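Local coordinates for protein transcriptional regulator (Enterococcus faecalis, PDB 3QFI) that is a LytR-CpsA-Psr family protein, a class associated with the bacterial cell envelope, and is probably a regulator, at residues 50-55 with 221-226; 56-61 with 228-233; 98-103 with 258-263. All coordinates share one frame; numbering follows the deposited sequence.

In the fold
The first halves of the contacts, 50-55, 56-61 and 98-103, are met in the same order by 221-226, 228-233 and 258-263, so all three tie the LytR-CpsA-Psr family region to residues more than 150 positions later. Contacts 1 and 2 follow each other along the hairpin of strands 44-51 and 56-62 in a mixed sheet, their centres about 14 Å apart. Contact 3 uses the end of helix 249-262, which packs against that hairpin; its centre is about 11 Å from that of contact 2 and about 16 Å from that of contact 1. Together they fasten the later residues to the hairpin turn, the edge and the T58 face of the sheet.

Contact 1 of 3, residues 50-55 with 221-226; sequences INPKEN and LSAFKT
I50 turns CG2 anti to its own N and CG1 beside that N (chi1 -46°), which sets CG2 against A223 and the rim of F224; chi2 of -60° then brings CD1 to the ring of F224. The setting is the turn of a beta hairpin, 50-55 leading from strand 44-51 toward strand 56-62, with the loop between helix 210-216 and strand 227-230 laid alongside. F224 has its CG anti to the carbonyl carbon (chi1 -64°); although its CB sets off away from the hairpin, the far end of the ring returns to it. CD1 of I50 meets CZ of F224 at 3.5 Å, and the two side chains run at a slant to each other. A223 CB touches both I50 and P52, lying 3.6 Å from I50 CG2 and 3.9 Å from P52 CB. Its methyl group thus meets the last strand residues and the proline ring that begins the turn. Both backbones are tightly wound here. E54 N bonds N51 O and N55 N bonds P52 O in the hairpin turn, while F224 N bonds L221 O and K225 N bonds S222 O in the loop. N55 then takes a left-handed backbone conformation, and its CB comes within 3.7 Å of S222 O. Beyond the apolar patch, the loop is fixed by its carbonyls: A223 O accepts from the hydroxyl of S57, and K225 O from R182 NH1. T226 is joined to S57 by a backbone bond, the point where the loop starts to run beside the next strand. F224 also touches M185, and I50 touches Y220. S222 OG lies 4.2 Å from P52 CB.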
ATOM      1  N   ILE A  50      -4.308 -10.637  -3.101  1.00 10.98           N
ATOM      2  CA  ILE A  50      -5.473 -11.104  -3.829  1.00  9.21           C
ATOM      3  C   ILE A  50      -5.591 -12.603  -3.565  1.00  8.89           C
ATOM      4  O   ILE A  50      -4.733 -13.386  -3.982  1.00 13.74           O
ATOM      5  CB  ILE A  50      -5.301 -10.828  -5.351  1.00 21.24           C
ATOM      6  CG1 ILE A  50      -4.799  -9.394  -5.558  1.00 19.72           C
ATOM      7  CG2 ILE A  50      -6.627 -11.018  -6.098  1.00 21.14           C
ATOM      8  CD1 ILE A  50      -5.725  -8.333  -5.012  1.00  9.17           C
ATOM      9  N   ASN A  51      -6.638 -12.993  -2.836  1.00 12.49           N
ATOM     10  CA  ASN A  51      -6.876 -14.396  -2.517  1.00 18.64           C
ATOM     11  C   ASN A  51      -8.288 -14.805  -2.898  1.00 12.92           C
ATOM     12  O   ASN A  51      -9.211 -14.697  -2.101  1.00 22.66           O
ATOM     13  CB  ASN A  51      -6.665 -14.675  -1.032  1.00 19.01           C
ATOM     14  CG  ASN A  51      -6.882 -16.140  -0.686  1.00 31.38           C
ATOM     15  OD1 ASN A  51      -6.213 -17.033  -1.230  1.00 28.26           O
ATOM     16  ND2 ASN A  51      -7.824 -16.400   0.215  1.00 40.45           N
ATOM     17  N   PRO A  52      -8.470 -15.283  -4.133  1.00 13.33           N
ATOM     18  CA  PRO A  52      -9.792 -15.704  -4.596  1.00 21.27           C
ATOM     19  C   PRO A  52     -10.322 -16.927  -3.853  1.00 30.41           C
ATOM     20  O   PRO A  52     -11.525 -17.126  -3.774  1.00 42.00           O
ATOM     21  CB  PRO A  52      -9.567 -15.972  -6.083  1.00 18.40           C
ATOM     22  CG  PRO A  52      -8.140 -16.437  -6.128  1.00 16.39           C
ATOM     23  CD  PRO A  52      -7.453 -15.476  -5.183  1.00 15.62           C
ATOM     24  N   LYS A  53      -9.430 -17.740  -3.300  1.00 32.34           N
ATOM     25  CA  LYS A  53      -9.854 -18.931  -2.576  1.00 32.96           C
ATOM     26  C   LYS A  53     -10.677 -18.560  -1.345  1.00 33.41           C
ATOM     27  O   LYS A  53     -11.320 -19.412  -0.735  1.00 35.28           O
ATOM     28  CB  LYS A  53      -8.635 -19.761  -2.164  1.00 46.30           C
ATOM     29  CG  LYS A  53      -7.723 -20.153  -3.338  1.00 54.03           C
ATOM     30  CD  LYS A  53      -6.396 -20.733  -2.851  1.00 50.57           C
ATOM     31  CE  LYS A  53      -5.503 -21.142  -4.012  1.00 47.27           C
ATOM     32  NZ  LYS A  53      -4.218 -21.740  -3.548  1.00 46.32           N
ATOM     33  N   GLU A  54     -10.662 -17.289  -0.969  1.00 30.12           N
ATOM     34  CA  GLU A  54     -11.433 -16.864   0.185  1.00 27.47           C
ATOM     35  C   GLU A  54     -12.191 -15.599  -0.167  1.00 26.64           C
ATOM     36  O   GLU A  54     -12.673 -14.884   0.706  1.00 29.29           O
ATOM     37  CB  GLU A  54     -10.507 -16.623   1.372  1.00 30.18           C
ATOM     38  CG  GLU A  54     -11.214 -16.555   2.700  1.00 47.18           C
ATOM     39  CD  GLU A  54     -10.242 -16.392   3.839  1.00 49.38           C
ATOM     40  OE1 GLU A  54      -9.512 -15.375   3.861  1.00 41.05           O
ATOM     41  OE2 GLU A  54     -10.202 -17.285   4.713  1.00 61.90           O
ATOM     42  N   ASN A  55     -12.281 -15.342  -1.468  1.00 18.52           N
ATOM     43  CA  ASN A  55     -12.979 -14.188  -1.996  1.00 22.31           C
ATOM     44  C   ASN A  55     -12.680 -12.922  -1.212  1.00 28.06           C
ATOM     45  O   ASN A  55     -13.596 -12.308  -0.667  1.00 30.89           O
ATOM     46  CB  ASN A  55     -14.485 -14.453  -1.982  1.00 23.60           C
ATOM     47  CG  ASN A  55     -14.855 -15.712  -2.730  1.00 23.35           C
ATOM     48  OD1 ASN A  55     -14.582 -15.847  -3.924  1.00 28.56           O
ATOM     49  ND2 ASN A  55     -15.475 -16.651  -2.029  1.00 22.47           N
ATOM     50  N   LEU A 221     -12.396 -11.630 -10.073  1.00 17.56           N
ATOM     51  CA  LEU A 221     -13.490 -10.708  -9.787  1.00 21.67           C
ATOM     52  C   LEU A 221     -14.052 -10.992  -8.393  1.00 17.85           C
ATOM     53  O   LEU A 221     -14.368 -10.075  -7.639  1.00 21.64           O
ATOM     54  CB  LEU A 221     -14.596 -10.834 -10.851  1.00 14.05           C
ATOM     55  CG  LEU A 221     -14.361 -11.778 -12.037  1.00 13.18           C
ATOM     56  CD1 LEU A 221     -14.496 -13.216 -11.557  1.00 17.96           C
ATOM     57  CD2 LEU A 221     -15.372 -11.516 -13.157  1.00 20.19           C
ATOM     58  N   SER A 222     -14.150 -12.270  -8.056  1.00 15.31           N
ATOM     59  CA  SER A 222     -14.673 -12.676  -6.771  1.00 17.40           C
ATOM     60  C   SER A 222     -13.740 -12.234  -5.652  1.00 24.97           C
ATOM     61  O   SER A 222     -14.187 -11.869  -4.548  1.00 29.96           O
ATOM     62  CB  SER A 222     -14.826 -14.191  -6.725  1.00 16.06           C
ATOM     63  OG  SER A 222     -13.561 -14.826  -6.688  1.00 27.15           O
ATOM     64  N   ALA A 223     -12.442 -12.275  -5.940  1.00 30.06           N
ATOM     65  CA  ALA A 223     -11.416 -11.895  -4.971  1.00 24.90           C
ATOM     66  C   ALA A 223     -11.577 -10.460  -4.471  1.00 21.82           C
ATOM     67  O   ALA A 223     -11.044 -10.099  -3.423  1.00 25.33           O
ATOM     68  CB  ALA A 223     -10.034 -12.083  -5.591  1.00 24.29           C
ATOM     69  N   PHE A 224     -12.314  -9.647  -5.222  1.00 23.75           N
ATOM     70  CA  PHE A 224     -12.546  -8.259  -4.832  1.00 28.35           C
ATOM     71  C   PHE A 224     -13.946  -8.058  -4.256  1.00 36.78           C
ATOM     72  O   PHE A 224     -14.401  -6.923  -4.086  1.00 47.39           O
ATOM     73  CB  PHE A 224     -12.317  -7.314  -6.019  1.00 23.50           C
ATOM     74  CG  PHE A 224     -10.898  -7.319  -6.511  1.00 29.84           C
ATOM     75  CD1 PHE A 224     -10.520  -8.122  -7.583  1.00 33.76           C
ATOM     76  CD2 PHE A 224      -9.915  -6.600  -5.836  1.00 30.56           C
ATOM     77  CE1 PHE A 224      -9.183  -8.218  -7.969  1.00 32.38           C
ATOM     78  CE2 PHE A 224      -8.577  -6.688  -6.212  1.00 26.48           C
ATOM     79  CZ  PHE A 224      -8.209  -7.502  -7.282  1.00 23.12           C
ATOM     80  N   LYS A 225     -14.631  -9.157  -3.951  1.00 40.77           N
ATOM     81  CA  LYS A 225     -15.968  -9.058  -3.377  1.00 42.34           C
ATOM     82  C   LYS A 225     -15.886  -8.385  -2.020  1.00 45.17           C
ATOM     83  O   LYS A 225     -16.842  -7.764  -1.567  1.00 48.40           O
ATOM     84  CB  LYS A 225     -16.609 -10.446  -3.216  1.00 34.01           C
ATOM     85  CG  LYS A 225     -17.210 -11.028  -4.492  1.00 29.54           C
ATOM     86  CD  LYS A 225     -17.922 -12.348  -4.222  1.00 22.20           C
ATOM     87  CE  LYS A 225     -18.653 -12.867  -5.461  1.00 34.84           C
ATOM     88  NZ  LYS A 225     -19.501 -14.073  -5.165  1.00 29.42           N
ATOM     89  N   THR A 226     -14.731  -8.510  -1.375  1.00 43.84           N
ATOM     90  CA  THR A 226     -14.531  -7.932  -0.057  1.00 32.55           C
ATOM     91  C   THR A 226     -13.081  -7.495   0.075  1.00 30.53           C
ATOM     92  O   THR A 226     -12.168  -8.316  -0.030  1.00 29.90           O
ATOM     93  CB  THR A 226     -14.825  -8.966   1.052  1.00 39.78           C
ATOM     94  OG1 THR A 226     -16.045  -9.659   0.753  1.00 39.80           O
ATOM     95  CG2 THR A 226     -14.954  -8.271   2.402  1.00 50.20           C
TER

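Contact 2 of 3, residues 56-61 with 228-233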
ATOM      1  N   LYS A  56     -11.412 -12.515  -1.164  1.00 25.67           N
ATOM      2  CA  LYS A  56     -11.040 -11.313  -0.414  1.00 23.43           C
ATOM      3  C   LYS A  56      -9.652 -10.754  -0.782  1.00 21.58           C
ATOM      4  O   LYS A  56      -8.796 -11.467  -1.316  1.00 16.06           O
ATOM      5  CB  LYS A  56     -11.106 -11.626   1.092  1.00 23.76           C
ATOM      6  CG  LYS A  56     -10.906 -10.426   2.019  1.00 46.32           C
ATOM      7  CD  LYS A  56     -11.423 -10.674   3.456  1.00 53.08           C
ATOM      8  CE  LYS A  56     -10.449 -11.461   4.325  1.00 55.00           C
ATOM      9  NZ  LYS A  56     -10.106 -12.784   3.744  1.00 53.36           N
ATOM     10  N   SER A  57      -9.460  -9.463  -0.511  1.00 19.80           N
ATOM     11  CA  SER A  57      -8.193  -8.774  -0.754  1.00 15.69           C
ATOM     12  C   SER A  57      -7.886  -7.963   0.487  1.00 15.53           C
ATOM     13  O   SER A  57      -8.770  -7.319   1.048  1.00 18.60           O
ATOM     14  CB  SER A  57      -8.259  -7.832  -1.963  1.00 15.54           C
ATOM     15  OG  SER A  57      -8.220  -8.549  -3.181  1.00 23.88           O
ATOM     16  N   THR A  58      -6.625  -7.990   0.895  1.00 18.12           N
ATOM     17  CA  THR A  58      -6.188  -7.299   2.091  1.00 13.76           C
ATOM     18  C   THR A  58      -5.165  -6.225   1.746  1.00 23.08           C
ATOM     19  O   THR A  58      -4.082  -6.519   1.222  1.00 34.38           O
ATOM     20  CB  THR A  58      -5.555  -8.304   3.055  1.00 16.44           C
ATOM     21  OG1 THR A  58      -6.342  -9.502   3.071  1.00 17.98           O
ATOM     22  CG2 THR A  58      -5.478  -7.742   4.451  1.00 15.81           C
ATOM     23  N   MET A  59      -5.533  -4.980   2.034  1.00 20.64           N
ATOM     24  CA  MET A  59      -4.686  -3.818   1.795  1.00 15.72           C
ATOM     25  C   MET A  59      -3.838  -3.633   3.037  1.00 15.90           C
ATOM     26  O   MET A  59      -4.244  -3.987   4.143  1.00 13.78           O
ATOM     27  CB  MET A  59      -5.536  -2.569   1.560  1.00  7.94           C
ATOM     28  CG  MET A  59      -6.423  -2.633   0.324  1.00 17.37           C
ATOM     29  SD  MET A  59      -7.457  -1.140   0.160  1.00 12.34           S
ATOM     30  CE  MET A  59      -6.849  -0.473  -1.380  1.00 23.53           C
ATOM     31  N   ILE A  60      -2.659  -3.065   2.853  1.00 21.04           N
ATOM     32  CA  ILE A  60      -1.753  -2.875   3.962  1.00 21.64           C
ATOM     33  C   ILE A  60      -0.949  -1.608   3.745  1.00 16.94           C
ATOM     34  O   ILE A  60      -0.114  -1.532   2.854  1.00 15.99           O
ATOM     35  CB  ILE A  60      -0.792  -4.105   4.094  1.00 25.91           C
ATOM     36  CG1 ILE A  60      -0.981  -4.795   5.437  1.00 24.24           C
ATOM     37  CG2 ILE A  60       0.649  -3.674   3.985  1.00 36.24           C
ATOM     38  CD1 ILE A  60      -0.558  -3.961   6.625  1.00 14.55           C
ATOM     39  N   SER A  61      -1.236  -0.601   4.552  1.00 16.44           N
ATOM     40  CA  SER A  61      -0.524   0.657   4.480  1.00  6.62           C
ATOM     41  C   SER A  61       0.777   0.495   5.248  1.00  9.44           C
ATOM     42  O   SER A  61       0.786  -0.086   6.341  1.00  9.81           O
ATOM     43  CB  SER A  61      -1.330   1.757   5.158  1.00 11.24           C
ATOM     44  OG  SER A  61      -2.521   2.055   4.456  1.00 16.82           O
ATOM     45  N   ASP A 228     -10.545  -6.181   2.632  1.00 27.72           N
ATOM     46  CA  ASP A 228     -10.259  -5.971   4.060  1.00 35.16           C
ATOM     47  C   ASP A 228      -8.961  -5.163   4.253  1.00 33.03           C
ATOM     48  O   ASP A 228      -8.165  -5.023   3.323  1.00 32.99           O
ATOM     49  CB  ASP A 228     -10.135  -7.327   4.773  1.00 43.65           C
ATOM     50  CG  ASP A 228     -10.291  -7.221   6.285  1.00 48.13           C
ATOM     51  OD1 ASP A 228      -9.704  -8.063   6.999  1.00 61.01           O
ATOM     52  OD2 ASP A 228     -11.014  -6.318   6.766  1.00 47.87           O
ATOM     53  N   SER A 229      -8.755  -4.628   5.456  1.00 30.27           N
ATOM     54  CA  SER A 229      -7.556  -3.844   5.760  1.00 21.60           C
ATOM     55  C   SER A 229      -6.746  -4.477   6.888  1.00 21.81           C
ATOM     56  O   SER A 229      -7.195  -5.416   7.537  1.00 24.08           O
ATOM     57  CB  SER A 229      -7.931  -2.416   6.163  1.00 16.43           C
ATOM     58  OG  SER A 229      -8.643  -1.753   5.137  1.00 24.61           O
ATOM     59  N   GLU A 230      -5.551  -3.946   7.115  1.00 24.18           N
ATOM     60  CA  GLU A 230      -4.664  -4.434   8.164  1.00 29.97           C
ATOM     61  C   GLU A 230      -3.741  -3.316   8.606  1.00 37.58           C
ATOM     62  O   GLU A 230      -3.081  -2.683   7.777  1.00 43.18           O
ATOM     63  CB  GLU A 230      -3.821  -5.602   7.657  1.00 20.71           C
ATOM     64  CG  GLU A 230      -4.517  -6.941   7.712  1.00 44.20           C
ATOM     65  CD  GLU A 230      -3.885  -7.889   8.718  1.00 53.74           C
ATOM     66  OE1 GLU A 230      -4.446  -8.984   8.940  1.00 60.84           O
ATOM     67  OE2 GLU A 230      -2.827  -7.544   9.287  1.00 64.49           O
ATOM     68  N   GLN A 231      -3.699  -3.063   9.911  1.00 43.10           N
ATOM     69  CA  GLN A 231      -2.839  -2.015  10.447  1.00 45.47           C
ATOM     70  C   GLN A 231      -1.634  -2.616  11.166  1.00 41.57           C
ATOM     71  O   GLN A 231      -1.734  -3.654  11.831  1.00 38.16           O
ATOM     72  CB  GLN A 231      -3.620  -1.116  11.421  1.00 52.45           C
ATOM     73  CG  GLN A 231      -4.181  -1.829  12.662  1.00 57.24           C
ATOM     74  CD  GLN A 231      -4.444  -0.885  13.840  1.00 56.08           C
ATOM     75  OE1 GLN A 231      -3.511  -0.337  14.439  1.00 48.54           O
ATOM     76  NE2 GLN A 231      -5.721  -0.690  14.171  1.00 53.99           N
ATOM     77  N   LEU A 232      -0.488  -1.963  11.019  1.00 36.29           N
ATOM     78  CA  LEU A 232       0.732  -2.414  11.670  1.00 33.57           C
ATOM     79  C   LEU A 232       0.899  -1.644  12.970  1.00 31.25           C
ATOM     80  O   LEU A 232       1.052  -0.421  12.968  1.00 29.48           O
ATOM     81  CB  LEU A 232       1.952  -2.200  10.759  1.00 20.21           C
ATOM     82  CG  LEU A 232       2.227  -3.303   9.731  1.00 12.47           C
ATOM     83  CD1 LEU A 232       3.342  -2.881   8.805  1.00 11.12           C
ATOM     84  CD2 LEU A 232       2.590  -4.602  10.453  1.00 12.66           C
ATOM     85  N   GLN A 233       0.841  -2.378  14.076  1.00 35.48           N
ATOM     86  CA  GLN A 233       0.988  -1.802  15.406  1.00 30.02           C
ATOM     87  C   GLN A 233       2.457  -1.504  15.671  1.00 29.57           C
ATOM     88  O   GLN A 233       3.320  -2.352  15.435  1.00 22.45           O
ATOM     89  CB  GLN A 233       0.461  -2.783  16.458  1.00 27.26           C
ATOM     90  CG  GLN A 233      -1.044  -3.027  16.389  1.00 29.87           C
ATOM     91  CD  GLN A 233      -1.476  -4.220  17.217  1.00 25.82           C
ATOM     92  OE1 GLN A 233      -1.072  -4.366  18.370  1.00 38.61           O
ATOM     93  NE2 GLN A 233      -2.307  -5.078  16.634  1.00 24.52           N
TER
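D228 N bonds S57 O (2.6 Å), and M59 N bonds D228 O (2.9 Å); these two bonds clasp D228 from both sides of T58 and make a parallel beta bridge. Strand 227-230 is thereby added as the outermost strand on this side of the mixed sheet, next to 56-62. D228 O also receives a CA-H contact from T58, whose CA is 3.3 Å away. Farther along, side chains also meet. T58, I60 and E230 point to one face of the sheet. There T58 sets CG2 anti to its backbone N (chi1 -42°), bringing this methyl 3.5 Å from E230 CG, and I60 CG1 lies 3.7 Å from E230 CB, with I60 CD1 3.8 Å from the same CB. The aliphatic base of E230 is thus set between two side chains of the neighbouring strand, while its bend at chi2 takes the carboxylate away from them. At the opposite end, K56 runs along D228, CD of K56 at 3.8 Å from CB of D228; the ammonium group instead forms its salt bridge with E54. Outside this first shell, two helices sandwich the strands: helix 249-262 covers the T58 face, with Q262 against T58 and T255 and T258 against E230, while helix 166-184 covers the M59 face, where R174 touches both M59 and S229 and bonds the hydroxyl of S61. The other flank of strand 56-62 is bound to T49 and V47 of the hairpin partner. Where the pair ends, I60 CD1 reaches L232 CG at 4.2 Å.

Contact 3 of 3, residues 98-103 with 258-263; sequences LLDIPI and TLRKQL
The guanidinium of R260 takes the carbonyl oxygen of D100 at its edge, near its own plane, through NH1, while OD2 of D100 lies well out of that plane. This polar cluster joins the loop that carries helix 80-98 into strand 105-109, a helix-to-strand connection, to the last turn of helix 249-262. NH1 donates to D100 O, the very short modelled distance being doubtful. D100 OD2, 3.2 Å from NH1, contributes a salt bridge by charge alone, since no N-H is aimed at it, though the two flat groups are turned only 27° apart. D100 has positive phi and is the first residue beyond the helix with non-helical backbone angles. OD2 is also bonded to ND1 of H268, and OD1 lies close to E271 OE1; the nearby arginine probably eases the proximity of these two carboxylates. R260 is steadied by a second bond, from NE to K266 O. A bend at chi3 (74°) turns its chain so that the head reaches the loop although CB does not aim there. Beside the charged groups, apolar side chains meet. I101 CG2 touches R260 CG at 3.7 Å, the two side chains overlapping as they run in opposite senses, and also meets L259 CB at 4.0 Å. L99 and L259 meet through their CD1 methyls, near strand 44-51, where V47 touches L99. L263, just past the helix, sets its CD1 against the proline ring, 4.0 Å from both P102 CD and I101 CB.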
ATOM      1  N   LEU A  98      10.176  -7.262   5.469  1.00 10.44           N
ATOM      2  CA  LEU A  98       9.349  -6.721   6.539  1.00 11.36           C
ATOM      3  C   LEU A  98       8.085  -7.550   6.754  1.00  3.27           C
ATOM      4  O   LEU A  98       7.770  -7.923   7.870  1.00 11.90           O
ATOM      5  CB  LEU A  98       8.962  -5.264   6.226  1.00  9.71           C
ATOM      6  CG  LEU A  98       7.993  -4.560   7.194  1.00  4.44           C
ATOM      7  CD1 LEU A  98       8.553  -4.598   8.606  1.00  1.00           C
ATOM      8  CD2 LEU A  98       7.788  -3.125   6.759  1.00  2.57           C
ATOM      9  N   LEU A  99       7.374  -7.847   5.677  1.00  5.64           N
ATOM     10  CA  LEU A  99       6.139  -8.608   5.773  1.00  8.16           C
ATOM     11  C   LEU A  99       6.363 -10.108   5.663  1.00  7.18           C
ATOM     12  O   LEU A  99       5.428 -10.896   5.757  1.00 11.43           O
ATOM     13  CB  LEU A  99       5.176  -8.163   4.676  1.00 17.40           C
ATOM     14  CG  LEU A  99       4.956  -6.656   4.634  1.00 20.11           C
ATOM     15  CD1 LEU A  99       4.064  -6.318   3.450  1.00 19.62           C
ATOM     16  CD2 LEU A  99       4.337  -6.177   5.946  1.00  1.04           C
ATOM     17  N   ASP A 100       7.609 -10.496   5.460  1.00 14.52           N
ATOM     18  CA  ASP A 100       7.964 -11.893   5.309  1.00 16.26           C
ATOM     19  C   ASP A 100       7.064 -12.571   4.294  1.00 13.82           C
ATOM     20  O   ASP A 100       6.568 -13.674   4.531  1.00 12.54           O
ATOM     21  CB  ASP A 100       7.885 -12.649   6.637  1.00 18.27           C
ATOM     22  CG  ASP A 100       8.457 -14.060   6.527  1.00 29.68           C
ATOM     23  OD1 ASP A 100       9.580 -14.206   5.997  1.00 32.90           O
ATOM     24  OD2 ASP A 100       7.789 -15.016   6.967  1.00 25.78           O
ATOM     25  N   ILE A 101       6.847 -11.900   3.169  1.00 11.38           N
ATOM     26  CA  ILE A 101       6.031 -12.457   2.104  1.00  7.56           C
ATOM     27  C   ILE A 101       6.631 -12.140   0.757  1.00  7.97           C
ATOM     28  O   ILE A 101       7.484 -11.282   0.624  1.00 13.66           O
ATOM     29  CB  ILE A 101       4.564 -11.905   2.085  1.00 17.43           C
ATOM     30  CG1 ILE A 101       4.569 -10.383   1.944  1.00 11.04           C
ATOM     31  CG2 ILE A 101       3.818 -12.332   3.343  1.00 17.73           C
ATOM     32  CD1 ILE A 101       3.202  -9.824   1.592  1.00 11.52           C
ATOM     33  N   PRO A 102       6.212 -12.868  -0.272  1.00  8.01           N
ATOM     34  CA  PRO A 102       6.784 -12.543  -1.577  1.00 12.02           C
ATOM     35  C   PRO A 102       5.917 -11.450  -2.225  1.00 16.78           C
ATOM     36  O   PRO A 102       4.694 -11.431  -2.052  1.00  5.85           O
ATOM     37  CB  PRO A 102       6.713 -13.875  -2.324  1.00 12.52           C
ATOM     38  CG  PRO A 102       5.433 -14.466  -1.799  1.00  1.00           C
ATOM     39  CD  PRO A 102       5.526 -14.174  -0.301  1.00 15.62           C
ATOM     40  N   ILE A 103       6.569 -10.521  -2.915  1.00  8.64           N
ATOM     41  CA  ILE A 103       5.886  -9.448  -3.617  1.00  8.53           C
ATOM     42  C   ILE A 103       5.959  -9.863  -5.069  1.00 11.36           C
ATOM     43  O   ILE A 103       6.988  -9.672  -5.717  1.00 18.89           O
ATOM     44  CB  ILE A 103       6.617  -8.099  -3.496  1.00 14.17           C
ATOM     45  CG1 ILE A 103       6.634  -7.625  -2.047  1.00 13.36           C
ATOM     46  CG2 ILE A 103       5.923  -7.063  -4.385  1.00 15.52           C
ATOM     47  CD1 ILE A 103       5.245  -7.381  -1.458  1.00  1.00           C
ATOM     48  N   THR A 258      -0.774 -13.685   8.969  1.00 10.97           N
ATOM     49  CA  THR A 258      -2.032 -13.406   8.289  1.00 14.89           C
ATOM     50  C   THR A 258      -1.820 -13.284   6.780  1.00 21.60           C
ATOM     51  O   THR A 258      -2.438 -14.001   5.997  1.00 30.65           O
ATOM     52  CB  THR A 258      -2.642 -12.097   8.757  1.00 13.24           C
ATOM     53  OG1 THR A 258      -2.902 -12.175  10.159  1.00 16.78           O
ATOM     54  CG2 THR A 258      -3.930 -11.820   8.005  1.00  5.36           C
ATOM     55  N   LEU A 259      -0.956 -12.359   6.379  1.00 15.05           N
ATOM     56  CA  LEU A 259      -0.696 -12.158   4.972  1.00 15.51           C
ATOM     57  C   LEU A 259      -0.202 -13.448   4.353  1.00 16.60           C
ATOM     58  O   LEU A 259      -0.696 -13.864   3.301  1.00 16.21           O
ATOM     59  CB  LEU A 259       0.315 -11.035   4.780  1.00 17.16           C
ATOM     60  CG  LEU A 259      -0.218  -9.734   5.375  1.00 21.46           C
ATOM     61  CD1 LEU A 259       0.721  -8.590   5.032  1.00 15.62           C
ATOM     62  CD2 LEU A 259      -1.622  -9.453   4.838  1.00 14.38           C
ATOM     63  N   ARG A 260       0.751 -14.096   5.011  1.00 11.68           N
ATOM     64  CA  ARG A 260       1.268 -15.348   4.500  1.00  7.12           C
ATOM     65  C   ARG A 260       0.124 -16.342   4.211  1.00 14.31           C
ATOM     66  O   ARG A 260       0.162 -17.041   3.196  1.00  9.96           O
ATOM     67  CB  ARG A 260       2.257 -15.962   5.491  1.00  2.92           C
ATOM     68  CG  ARG A 260       3.601 -15.265   5.574  1.00  2.15           C
ATOM     69  CD  ARG A 260       4.523 -16.011   6.534  1.00 10.80           C
ATOM     70  NE  ARG A 260       5.009 -17.251   5.947  1.00  3.36           N
ATOM     71  CZ  ARG A 260       5.837 -17.284   4.912  1.00 12.85           C
ATOM     72  NH1 ARG A 260       6.269 -16.144   4.375  1.00  5.01           N
ATOM     73  NH2 ARG A 260       6.213 -18.450   4.392  1.00  9.86           N
ATOM     74  N   LYS A 261      -0.892 -16.418   5.072  1.00 10.74           N
ATOM     75  CA  LYS A 261      -1.983 -17.361   4.802  1.00 13.95           C
ATOM     76  C   LYS A 261      -2.853 -16.892   3.628  1.00 16.61           C
ATOM     77  O   LYS A 261      -3.392 -17.707   2.873  1.00  9.60           O
ATOM     78  CB  LYS A 261      -2.841 -17.606   6.057  1.00 15.19           C
ATOM     79  CG  LYS A 261      -2.145 -18.441   7.140  1.00 28.93           C
ATOM     80  CD  LYS A 261      -3.081 -18.747   8.309  1.00 40.17           C
ATOM     81  CE  LYS A 261      -2.402 -19.583   9.410  1.00 39.12           C
ATOM     82  NZ  LYS A 261      -3.372 -20.022  10.476  1.00 31.45           N
ATOM     83  N   GLN A 262      -2.991 -15.580   3.484  1.00  5.92           N
ATOM     84  CA  GLN A 262      -3.740 -15.000   2.378  1.00  2.25           C
ATOM     85  C   GLN A 262      -3.133 -15.505   1.062  1.00  7.45           C
ATOM     86  O   GLN A 262      -3.829 -15.641   0.056  1.00  8.51           O
ATOM     87  CB  GLN A 262      -3.641 -13.467   2.409  1.00  2.19           C
ATOM     88  CG  GLN A 262      -4.593 -12.798   3.374  1.00  7.68           C
ATOM     89  CD  GLN A 262      -6.012 -13.277   3.167  1.00 23.77           C
ATOM     90  OE1 GLN A 262      -6.478 -14.195   3.847  1.00 21.43           O
ATOM     91  NE2 GLN A 262      -6.700 -12.678   2.199  1.00 10.53           N
ATOM     92  N   LEU A 263      -1.832 -15.780   1.084  1.00 12.22           N
ATOM     93  CA  LEU A 263      -1.115 -16.241  -0.093  1.00 13.24           C
ATOM     94  C   LEU A 263      -0.910 -17.746  -0.132  1.00 14.46           C
ATOM     95  O   LEU A 263       0.005 -18.238  -0.796  1.00 21.71           O
ATOM     96  CB  LEU A 263       0.239 -15.533  -0.175  1.00 18.54           C
ATOM     97  CG  LEU A 263       0.173 -14.005  -0.277  1.00 17.71           C
ATOM     98  CD1 LEU A 263       1.569 -13.440  -0.115  1.00 12.63           C
ATOM     99  CD2 LEU A 263      -0.430 -13.578  -1.628  1.00 20.10           C
TER